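PDB 3I36: vascular protein tyrosine phosphatase 1 from Rattus norvegicus, which probably removes phosphate from phosphotyrosine residues of other proteins, the chain here being the cytosolic catalytic domain of a receptor-type tyrosine phosphatase. Local coordinates for residues D113-Q118 with K135-I140; D127-V132 with H198-F203; L226-M231 with S238-H243. All blocks are in the same frame, centred on the assembly; numbering follows the deposited sequence.

Contact 1 of 3, residues D113-Q118 with K135-I140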
loop_
_atom_site.group_PDB
_atom_site.type_symbol
_atom_site.label_atom_id
_atom_site.label_comp_id
_atom_site.label_asym_id
_atom_site.label_seq_id
_atom_site.Cartn_x
_atom_site.Cartn_y
_atom_site.Cartn_z
ATOM N N ASP A 113 9.165 -5.296 2.585
ATOM C CA ASP A 113 7.956 -5.848 3.196
ATOM C C ASP A 113 6.739 -5.566 2.355
ATOM O O ASP A 113 5.764 -6.312 2.391
ATOM C CB ASP A 113 7.738 -5.265 4.584
ATOM C CG ASP A 113 8.724 -5.800 5.580
ATOM O OD1 ASP A 113 8.798 -5.228 6.678
ATOM O OD2 ASP A 113 9.428 -6.784 5.246
ATOM N N PHE A 114 6.780 -4.465 1.620
ATOM C CA PHE A 114 5.626 -4.052 0.849
ATOM C C PHE A 114 6.028 -3.713 -0.558
ATOM O O PHE A 114 7.155 -3.335 -0.816
ATOM C CB PHE A 114 4.999 -2.787 1.442
ATOM C CG PHE A 114 4.405 -2.985 2.791
ATOM C CD1 PHE A 114 5.141 -2.706 3.927
ATOM C CD2 PHE A 114 3.107 -3.459 2.930
ATOM C CE1 PHE A 114 4.588 -2.879 5.182
ATOM C CE2 PHE A 114 2.552 -3.636 4.187
ATOM C CZ PHE A 114 3.292 -3.338 5.307
ATOM N N ILE A 115 5.068 -3.821 -1.453
ATOM C CA ILE A 115 5.152 -3.134 -2.718
ATOM C C ILE A 115 3.959 -2.215 -2.744
ATOM O O ILE A 115 2.821 -2.657 -2.569
ATOM C CB ILE A 115 5.064 -4.085 -3.881
ATOM C CG1 ILE A 115 6.337 -4.922 -3.950
ATOM C CG2 ILE A 115 4.841 -3.296 -5.178
ATOM C CD1 ILE A 115 6.233 -6.079 -4.904
ATOM N N ALA A 116 4.216 -0.927 -2.912
ATOM C CA ALA A 116 3.127 0.008 -3.115
ATOM C C ALA A 116 2.997 0.202 -4.612
ATOM O O ALA A 116 3.969 0.487 -5.304
ATOM C CB ALA A 116 3.408 1.341 -2.430
ATOM N N THR A 117 1.791 0.042 -5.116
ATOM C CA THR A 117 1.592 0.179 -6.537
ATOM C C THR A 117 0.257 0.845 -6.796
ATOM O O THR A 117 -0.587 0.919 -5.907
ATOM C CB THR A 117 1.673 -1.195 -7.232
ATOM O OG1 THR A 117 1.711 -1.008 -8.649
ATOM C CG2 THR A 117 0.471 -2.065 -6.864
ATOM N N GLN A 118 0.071 1.337 -8.015
ATOM C CA GLN A 118 -1.179 1.962 -8.381
ATOM C C GLN A 118 -2.211 0.884 -8.674
ATOM O O GLN A 118 -1.868 -0.274 -8.927
ATOM C CB GLN A 118 -0.971 2.786 -9.638
ATOM C CG GLN A 118 -0.663 1.913 -10.834
ATOM C CD GLN A 118 -0.292 2.712 -12.065
ATOM O OE1 GLN A 118 0.055 3.893 -11.980
ATOM N NE2 GLN A 118 -0.336 2.063 -13.216
ATOM N N LYS A 135 7.358 -11.311 -7.998
ATOM C CA LYS A 135 7.824 -10.751 -6.742
ATOM C C LYS A 135 7.274 -11.500 -5.538
ATOM O O LYS A 135 7.415 -11.047 -4.414
ATOM C CB LYS A 135 7.518 -9.262 -6.656
ATOM C CG LYS A 135 8.101 -8.472 -7.810
ATOM C CD LYS A 135 9.589 -8.800 -8.031
ATOM C CE LYS A 135 10.174 -7.930 -9.151
ATOM N NZ LYS A 135 11.526 -8.371 -9.597
ATOM N N ASN A 136 6.667 -12.656 -5.784
ATOM C CA ASN A 136 6.358 -13.570 -4.698
ATOM C C ASN A 136 5.258 -13.016 -3.806
ATOM O O ASN A 136 5.271 -13.215 -2.596
ATOM C CB ASN A 136 7.621 -13.824 -3.868
ATOM C CG ASN A 136 7.518 -15.068 -3.026
ATOM O OD1 ASN A 136 6.946 -16.057 -3.460
ATOM N ND2 ASN A 136 8.070 -15.022 -1.809
ATOM N N VAL A 137 4.304 -12.318 -4.409
ATOM C CA VAL A 137 3.213 -11.723 -3.656
ATOM C C VAL A 137 2.161 -12.768 -3.330
ATOM O O VAL A 137 1.657 -13.429 -4.222
ATOM C CB VAL A 137 2.584 -10.568 -4.458
ATOM C CG1 VAL A 137 1.349 -10.037 -3.761
ATOM C CG2 VAL A 137 3.614 -9.456 -4.603
ATOM N N TYR A 138 1.848 -12.917 -2.046
ATOM C CA TYR A 138 0.808 -13.838 -1.599
ATOM C C TYR A 138 -0.384 -13.045 -1.076
ATOM O O TYR A 138 -1.475 -13.570 -0.912
ATOM C CB TYR A 138 1.322 -14.705 -0.466
ATOM C CG TYR A 138 2.097 -15.915 -0.917
ATOM C CD1 TYR A 138 3.312 -15.784 -1.559
ATOM C CD2 TYR A 138 1.614 -17.184 -0.682
ATOM C CE1 TYR A 138 4.033 -16.911 -1.965
ATOM C CE2 TYR A 138 2.313 -18.306 -1.079
ATOM C CZ TYR A 138 3.520 -18.166 -1.712
ATOM O OH TYR A 138 4.209 -19.293 -2.097
ATOM N N ALA A 139 -0.155 -11.769 -0.785
ATOM C CA ALA A 139 -1.212 -10.932 -0.235
ATOM C C ALA A 139 -1.306 -9.622 -0.994
ATOM O O ALA A 139 -0.308 -8.944 -1.215
ATOM C CB ALA A 139 -0.977 -10.658 1.253
ATOM N N ILE A 140 -2.521 -9.266 -1.372
ATOM C CA ILE A 140 -2.749 -7.968 -1.973
ATOM C C ILE A 140 -3.674 -7.242 -1.041
ATOM O O ILE A 140 -4.666 -7.799 -0.589
ATOM C CB ILE A 140 -3.432 -8.080 -3.341
ATOM C CG1 ILE A 140 -2.436 -8.610 -4.383
ATOM C CG2 ILE A 140 -3.994 -6.722 -3.770
ATOM C CD1 ILE A 140 -3.086 -8.876 -5.749
#
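I115 reaches across to K135 and V137 with one methyl, CD1, so this small, wholly apolar contact hangs on the tip of a single extended isoleucine. At K135, the first residue beyond helix 125-134, the touching atom is CB, 3.9 Å from I115 CD1, and the two side chains cross at about a right angle. A bend at chi2 (-50°) then leads the rest of the lysine away, so that NZ reaches the carbonyl oxygen of K88; a long side chain suits this place, lending its aliphatic root to the core while its amino end leads away to K88 O. N136 has positive phi (70°), which asparagine tolerates well, and is the C-prime residue of a Schellman motif: N136 N bonds to W133 O and V137 N to V132 O, ending the helix and turning the chain. V137 now points back inward, its CG2 4.3 Å from I115 CD1, a compact branched residue for a buried site. Past Y138 the chain enters strand 139-142 at A139 and I140. The arrangement belongs to a beta-alpha-beta crossover, in which strand 114-117, helix 125-134 and strand 139-142 follow one another, the two strands being parallel with strand 240-243 inserted between them. I115 also packs against M131 of the helix and A102 of strand 102-105.

Contact 2 of 3, residues D127-V132 with H198-F203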
loop_
_atom_site.group_PDB
_atom_site.type_symbol
_atom_site.label_atom_id
_atom_site.label_comp_id
_atom_site.label_asym_id
_atom_site.label_seq_id
_atom_site.Cartn_x
_atom_site.Cartn_y
_atom_site.Cartn_z
ATOM N N ASP A 127 1.112 -6.796 -16.567
ATOM C CA ASP A 127 2.244 -6.341 -15.781
ATOM C C ASP A 127 1.973 -6.531 -14.296
ATOM O O ASP A 127 2.839 -6.967 -13.544
ATOM C CB ASP A 127 2.468 -4.858 -16.034
ATOM C CG ASP A 127 3.008 -4.583 -17.417
ATOM O OD1 ASP A 127 3.431 -5.545 -18.109
ATOM O OD2 ASP A 127 3.014 -3.403 -17.793
ATOM N N PHE A 128 0.760 -6.181 -13.882
ATOM C CA PHE A 128 0.387 -6.289 -12.491
ATOM C C PHE A 128 0.543 -7.720 -12.006
ATOM O O PHE A 128 1.187 -7.976 -10.987
ATOM C CB PHE A 128 -1.053 -5.835 -12.310
ATOM C CG PHE A 128 -1.531 -5.894 -10.905
ATOM C CD1 PHE A 128 -1.349 -4.817 -10.049
ATOM C CD2 PHE A 128 -2.182 -7.022 -10.432
ATOM C CE1 PHE A 128 -1.821 -4.868 -8.737
ATOM C CE2 PHE A 128 -2.639 -7.082 -9.127
ATOM C CZ PHE A 128 -2.454 -6.001 -8.278
ATOM N N TRP A 129 -0.050 -8.658 -12.728
ATOM C CA TRP A 129 0.048 -10.053 -12.324
ATOM C C TRP A 129 1.457 -10.602 -12.470
ATOM O O TRP A 129 1.872 -11.482 -11.717
ATOM C CB TRP A 129 -0.973 -10.908 -13.061
ATOM C CG TRP A 129 -2.327 -10.652 -12.525
ATOM C CD1 TRP A 129 -3.313 -9.911 -13.103
ATOM C CD2 TRP A 129 -2.823 -11.075 -11.254
ATOM N NE1 TRP A 129 -4.418 -9.875 -12.280
ATOM C CE2 TRP A 129 -4.142 -10.582 -11.138
ATOM C CE3 TRP A 129 -2.288 -11.834 -10.206
ATOM C CZ2 TRP A 129 -4.931 -10.824 -10.015
ATOM C CZ3 TRP A 129 -3.071 -12.069 -9.085
ATOM C CH2 TRP A 129 -4.380 -11.570 -9.002
ATOM N N ARG A 130 2.205 -10.066 -13.419
ATOM C CA ARG A 130 3.582 -10.493 -13.587
ATOM C C ARG A 130 4.372 -10.065 -12.354
ATOM O O ARG A 130 5.216 -10.800 -11.859
ATOM C CB ARG A 130 4.187 -9.919 -14.868
ATOM C CG ARG A 130 5.504 -10.573 -15.252
ATOM C CD ARG A 130 5.810 -10.397 -16.736
ATOM N NE ARG A 130 5.646 -9.019 -17.160
ATOM C CZ ARG A 130 6.650 -8.181 -17.384
ATOM N NH1 ARG A 130 6.399 -6.939 -17.761
ATOM N NH2 ARG A 130 7.896 -8.585 -17.222
ATOM N N MET A 131 4.056 -8.890 -11.829
ATOM C CA MET A 131 4.717 -8.418 -10.621
ATOM C C MET A 131 4.305 -9.307 -9.461
ATOM O O MET A 131 5.129 -9.735 -8.656
ATOM C CB MET A 131 4.296 -7.002 -10.307
ATOM C CG MET A 131 4.863 -6.532 -8.985
ATOM S SD MET A 131 4.670 -4.766 -8.752
ATOM C CE MET A 131 2.912 -4.611 -8.494
ATOM N N VAL A 132 3.007 -9.560 -9.370
ATOM C CA VAL A 132 2.493 -10.426 -8.328
ATOM C C VAL A 132 3.248 -11.734 -8.368
ATOM O O VAL A 132 3.697 -12.228 -7.341
ATOM C CB VAL A 132 0.991 -10.706 -8.510
ATOM C CG1 VAL A 132 0.579 -11.959 -7.708
ATOM C CG2 VAL A 132 0.187 -9.500 -8.060
ATOM N N HIS A 198 0.691 -20.810 -6.404
ATOM C CA HIS A 198 0.535 -20.635 -4.978
ATOM C C HIS A 198 -0.685 -19.774 -4.739
ATOM O O HIS A 198 -1.253 -19.219 -5.684
ATOM C CB HIS A 198 1.789 -20.017 -4.352
ATOM C CG HIS A 198 2.063 -18.615 -4.795
ATOM N ND1 HIS A 198 1.322 -17.540 -4.348
ATOM C CD2 HIS A 198 3.005 -18.110 -5.622
ATOM C CE1 HIS A 198 1.797 -16.432 -4.886
ATOM N NE2 HIS A 198 2.819 -16.750 -5.663
ATOM N N PRO A 199 -1.112 -19.696 -3.480
ATOM C CA PRO A 199 -2.304 -18.933 -3.142
ATOM C C PRO A 199 -1.996 -17.458 -3.149
ATOM O O PRO A 199 -0.848 -17.018 -3.038
ATOM C CB PRO A 199 -2.608 -19.370 -1.697
ATOM C CG PRO A 199 -1.784 -20.585 -1.461
ATOM C CD PRO A 199 -0.566 -20.394 -2.305
ATOM N N LEU A 200 -3.052 -16.684 -3.278
ATOM C CA LEU A 200 -2.949 -15.271 -3.056
ATOM C C LEU A 200 -4.251 -14.900 -2.417
ATOM O O LEU A 200 -5.307 -15.383 -2.818
ATOM C CB LEU A 200 -2.738 -14.514 -4.373
ATOM C CG LEU A 200 -2.659 -12.997 -4.165
ATOM C CD1 LEU A 200 -1.623 -12.353 -5.083
ATOM C CD2 LEU A 200 -4.028 -12.355 -4.349
ATOM N N ARG A 201 -4.166 -14.089 -1.375
ATOM C CA ARG A 201 -5.358 -13.559 -0.768
ATOM C C ARG A 201 -5.357 -12.069 -1.000
ATOM O O ARG A 201 -4.341 -11.395 -0.825
ATOM C CB ARG A 201 -5.373 -13.847 0.742
ATOM C CG ARG A 201 -6.517 -13.136 1.460
ATOM C CD ARG A 201 -6.822 -13.807 2.772
ATOM N NE ARG A 201 -7.145 -15.212 2.581
ATOM C CZ ARG A 201 -7.252 -16.084 3.575
ATOM N NH1 ARG A 201 -7.062 -15.680 4.828
ATOM N NH2 ARG A 201 -7.541 -17.354 3.317
ATOM N N GLN A 202 -6.514 -11.559 -1.383
ATOM C CA GLN A 202 -6.670 -10.165 -1.647
ATOM C C GLN A 202 -7.591 -9.618 -0.586
ATOM O O GLN A 202 -8.721 -10.083 -0.428
ATOM C CB GLN A 202 -7.321 -9.954 -3.009
ATOM C CG GLN A 202 -7.546 -8.497 -3.342
ATOM C CD GLN A 202 -8.621 -8.356 -4.403
ATOM O OE1 GLN A 202 -9.584 -9.118 -4.412
ATOM N NE2 GLN A 202 -8.459 -7.393 -5.301
ATOM N N PHE A 203 -7.089 -8.642 0.145
ATOM C CA PHE A 203 -7.863 -7.977 1.175
ATOM C C PHE A 203 -8.377 -6.705 0.567
ATOM O O PHE A 203 -7.628 -5.755 0.358
ATOM C CB PHE A 203 -6.976 -7.692 2.375
ATOM C CG PHE A 203 -6.386 -8.935 2.976
ATOM C CD1 PHE A 203 -7.005 -9.572 4.043
ATOM C CD2 PHE A 203 -5.246 -9.496 2.441
ATOM C CE1 PHE A 203 -6.466 -10.722 4.588
ATOM C CE2 PHE A 203 -4.705 -10.643 2.974
ATOM C CZ PHE A 203 -5.312 -11.256 4.055
HETATM O O HOH W 1 4.076 -14.828 -6.601
#
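V132 and L200 meet tip to tip where helix 125-134 lies across one face of the mixed central sheet of the tyrosine phosphatase fold, here against strand 196-205. This is the tight part. V132 CG1 and L200 CD1 approach to 3.4 Å, less than ordinary van der Waals contact, and since chi2 of L200 (142°) departs from the staggered values, the exact position of that methyl is doubtful. The pairing itself is natural: a short branched valine fits the close side of the helix, and a leucine extended from its strand, with CG anti to the backbone N (chi1 179°), spans the rest of the distance. W129 closes the apolar patch more loosely. Its CZ3 lies 4.3 Å from L200 CD1, the methyl coming obliquely to the indole, while F128 CD2 sits over one indole face. The tryptophan is steadied elsewhere too, by a bond from NE1 to the carbonyl oxygen of Y157 and by stacking with Y166; a broad ring with one polar edge suits a buried site that offers an acceptor.

The other end of the contact is polar and partly exposed. Away from the sheet, the helix carries its own salt bridge, R130 to D127, one turn apart. Helix and strand are joined through water 1, which donates to V132 O at 2.7 Å and lies very close to H198 NE2 (2.5 Å), so its exact position is less certain. A bond of its own, together with stacking on Y138, helps to hold the histidine's rotation: H198 ND1 donates to P199 O over 2.6 Å, with the acceptor almost in the imidazole plane and the donor 37° out of the carbonyl plane.

Contact 3 of 3, residues L226-M231 with S238-H243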
loop_
_atom_site.group_PDB
_atom_site.type_symbol
_atom_site.label_atom_id
_atom_site.label_comp_id
_atom_site.label_asym_id
_atom_site.label_seq_id
_atom_site.Cartn_x
_atom_site.Cartn_y
_atom_site.Cartn_z
ATOM N N LEU A 226 -6.127 -8.469 10.130
ATOM C CA LEU A 226 -6.500 -9.614 9.296
ATOM C C LEU A 226 -5.399 -9.930 8.291
ATOM O O LEU A 226 -5.006 -11.086 8.110
ATOM C CB LEU A 226 -7.814 -9.343 8.565
ATOM C CG LEU A 226 -9.072 -9.310 9.433
ATOM C CD1 LEU A 226 -10.311 -9.154 8.569
ATOM C CD2 LEU A 226 -9.166 -10.570 10.302
ATOM N N VAL A 227 -4.896 -8.886 7.641
ATOM C CA VAL A 227 -3.816 -9.055 6.684
ATOM C C VAL A 227 -2.638 -9.708 7.378
ATOM O O VAL A 227 -2.048 -10.667 6.877
ATOM C CB VAL A 227 -3.379 -7.703 6.094
ATOM C CG1 VAL A 227 -2.175 -7.870 5.166
ATOM C CG2 VAL A 227 -4.535 -7.052 5.366
ATOM N N ARG A 228 -2.288 -9.177 8.538
ATOM C CA ARG A 228 -1.145 -9.680 9.285
ATOM C C ARG A 228 -1.346 -11.125 9.731
ATOM O O ARG A 228 -0.414 -11.938 9.718
ATOM C CB ARG A 228 -0.867 -8.760 10.476
ATOM C CG ARG A 228 -0.027 -7.544 10.073
ATOM C CD ARG A 228 1.252 -8.064 9.478
ATOM N NE ARG A 228 2.056 -7.051 8.807
ATOM C CZ ARG A 228 3.076 -7.349 8.013
ATOM N NH1 ARG A 228 3.382 -8.622 7.807
ATOM N NH2 ARG A 228 3.780 -6.392 7.420
ATOM N N ASP A 229 -2.570 -11.445 10.126
ATOM C CA ASP A 229 -2.874 -12.803 10.532
ATOM C C ASP A 229 -2.545 -13.761 9.396
ATOM O O ASP A 229 -1.908 -14.804 9.587
ATOM C CB ASP A 229 -4.342 -12.920 10.909
ATOM C CG ASP A 229 -4.664 -14.261 11.529
ATOM O OD1 ASP A 229 -4.216 -14.507 12.667
ATOM O OD2 ASP A 229 -5.351 -15.063 10.870
ATOM N N TYR A 230 -2.980 -13.395 8.198
ATOM C CA TYR A 230 -2.688 -14.192 7.021
ATOM C C TYR A 230 -1.194 -14.220 6.711
ATOM O O TYR A 230 -0.645 -15.274 6.409
ATOM C CB TYR A 230 -3.461 -13.656 5.821
ATOM C CG TYR A 230 -3.144 -14.339 4.518
ATOM C CD1 TYR A 230 -3.671 -15.590 4.220
ATOM C CD2 TYR A 230 -2.358 -13.709 3.559
ATOM C CE1 TYR A 230 -3.394 -16.209 3.010
ATOM C CE2 TYR A 230 -2.080 -14.316 2.349
ATOM C CZ TYR A 230 -2.598 -15.561 2.080
ATOM O OH TYR A 230 -2.311 -16.157 0.870
ATOM N N MET A 231 -0.543 -13.062 6.782
ATOM C CA MET A 231 0.884 -12.975 6.471
ATOM C C MET A 231 1.729 -13.905 7.324
ATOM O O MET A 231 2.834 -14.262 6.939
ATOM C CB MET A 231 1.376 -11.535 6.603
ATOM C CG MET A 231 0.849 -10.640 5.503
ATOM S SD MET A 231 1.206 -11.317 3.868
ATOM C CE MET A 231 2.990 -11.270 3.842
ATOM N N SER A 238 8.091 -12.275 1.023
ATOM C CA SER A 238 6.877 -12.138 0.235
ATOM C C SER A 238 6.288 -10.772 0.546
ATOM O O SER A 238 5.680 -10.580 1.591
ATOM C CB SER A 238 5.871 -13.241 0.576
ATOM O OG SER A 238 4.618 -12.970 -0.037
ATOM N N PRO A 239 6.491 -9.810 -0.363
ATOM C CA PRO A 239 6.049 -8.432 -0.154
ATOM C C PRO A 239 4.541 -8.403 -0.156
ATOM O O PRO A 239 3.908 -9.133 -0.938
ATOM C CB PRO A 239 6.561 -7.696 -1.406
ATOM C CG PRO A 239 7.492 -8.612 -2.072
ATOM C CD PRO A 239 7.112 -10.005 -1.679
ATOM N N ILE A 240 3.964 -7.581 0.705
ATOM C CA ILE A 240 2.530 -7.365 0.638
ATOM C C ILE A 240 2.326 -6.309 -0.428
ATOM O O ILE A 240 2.915 -5.226 -0.369
ATOM C CB ILE A 240 1.954 -6.853 1.970
ATOM C CG1 ILE A 240 2.268 -7.858 3.092
ATOM C CG2 ILE A 240 0.441 -6.612 1.853
ATOM C CD1 ILE A 240 2.087 -7.262 4.453
ATOM N N LEU A 241 1.500 -6.626 -1.411
ATOM C CA LEU A 241 1.254 -5.676 -2.480
ATOM C C LEU A 241 0.081 -4.838 -2.011
ATOM O O LEU A 241 -0.996 -5.358 -1.728
ATOM C CB LEU A 241 0.927 -6.405 -3.773
ATOM C CG LEU A 241 0.741 -5.572 -5.041
ATOM C CD1 LEU A 241 0.592 -6.529 -6.201
ATOM C CD2 LEU A 241 -0.485 -4.673 -4.971
ATOM N N VAL A 242 0.308 -3.542 -1.884
ATOM C CA VAL A 242 -0.730 -2.656 -1.384
ATOM C C VAL A 242 -1.005 -1.642 -2.456
ATOM O O VAL A 242 -0.083 -1.113 -3.054
ATOM C CB VAL A 242 -0.296 -1.931 -0.116
ATOM C CG1 VAL A 242 -1.468 -1.084 0.443
ATOM C CG2 VAL A 242 0.156 -2.937 0.915
ATOM N N HIS A 243 -2.278 -1.401 -2.742
ATOM C CA HIS A 243 -2.604 -0.391 -3.736
ATOM C C HIS A 243 -3.947 0.210 -3.418
ATOM O O HIS A 243 -4.778 -0.407 -2.748
ATOM C CB HIS A 243 -2.626 -0.980 -5.142
ATOM C CG HIS A 243 -3.829 -1.826 -5.412
ATOM N ND1 HIS A 243 -5.005 -1.304 -5.901
ATOM C CD2 HIS A 243 -4.044 -3.151 -5.240
ATOM C CE1 HIS A 243 -5.894 -2.275 -6.039
ATOM N NE2 HIS A 243 -5.339 -3.406 -5.638
#
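M231 and I240 form the apolar heart of this contact, crossing obliquely at the end of helix 218-231. The methionine bends at both chi2 (-54°) and chi3 (-64°), which folds the chain so that CG, SD and CE all lie along the isoleucine's CG1-CD1 arm: CG is 3.7 Å from I240 CD1, and CE 3.6 Å from I240 CG1. V227, one helical turn earlier, adds a looser touch, its CG1 4.4 Å from I240 CD1. Methionine suits the last turn because it can follow its neighbour's shape; beta-branched isoleucine is at home in a strand and turns CG1 and CD1 toward the helix.

A second kind of contact sets a cation over a methyl. The CB of R228 points away from the strand, but the chain bends back at chi2 and lays the guanidinium against I240, whose CD1 stands 3.4 Å above the plane, toward the rim of the group. Arginine does both jobs: its flat face covers apolar carbon while NH2 makes a salt bridge to D258.

No hydrogen bond joins the two segments. M231 CE packs 3.6 Å from S238 O, while the S238 hydroxyl bonds to N136 O. With an alanine at M231, CG, SD and CE are gone, which would probably open a gap beside I240 CG1 and strip the methyl cover from S238 O.

The axes of helical segment 226-231 and strand 240-243 run nearly antiparallel, at 157°, and come within 11.6 Å. Helix 218-231 connects parallel strands 196-205 and 240-243 in a beta-alpha-beta crossover, with strand 139-142 lying between them. V227 also touches V141 and F203 of these strands' neighbourhood and F254 of helix 249-267, while F114 flanks both R228 and I240.

The centres of contacts 1 and 2 lie about 8 Å apart, as do those of 1 and 3; contacts 2 and 3 are about 11 Å apart. All belong to one catalytic domain and one mixed sheet, where strands 114-117, 240-243, 139-142 and 196-205 are consecutive neighbours. Along the chain, contacts 1 and 2 interleave, and contact 3 follows both. The helices of contacts 2 and 3 cover opposite faces of the sheet: I240 faces helix 218-231, while L241 touches V132 of helix 125-134. Strand 240-243, flanked by both strands of contact 1, leads directly into C244, probably the phosphocysteine nucleophile, so helices pack on both faces of the sheet whose strand 240-243 runs into the substrate-binding loop.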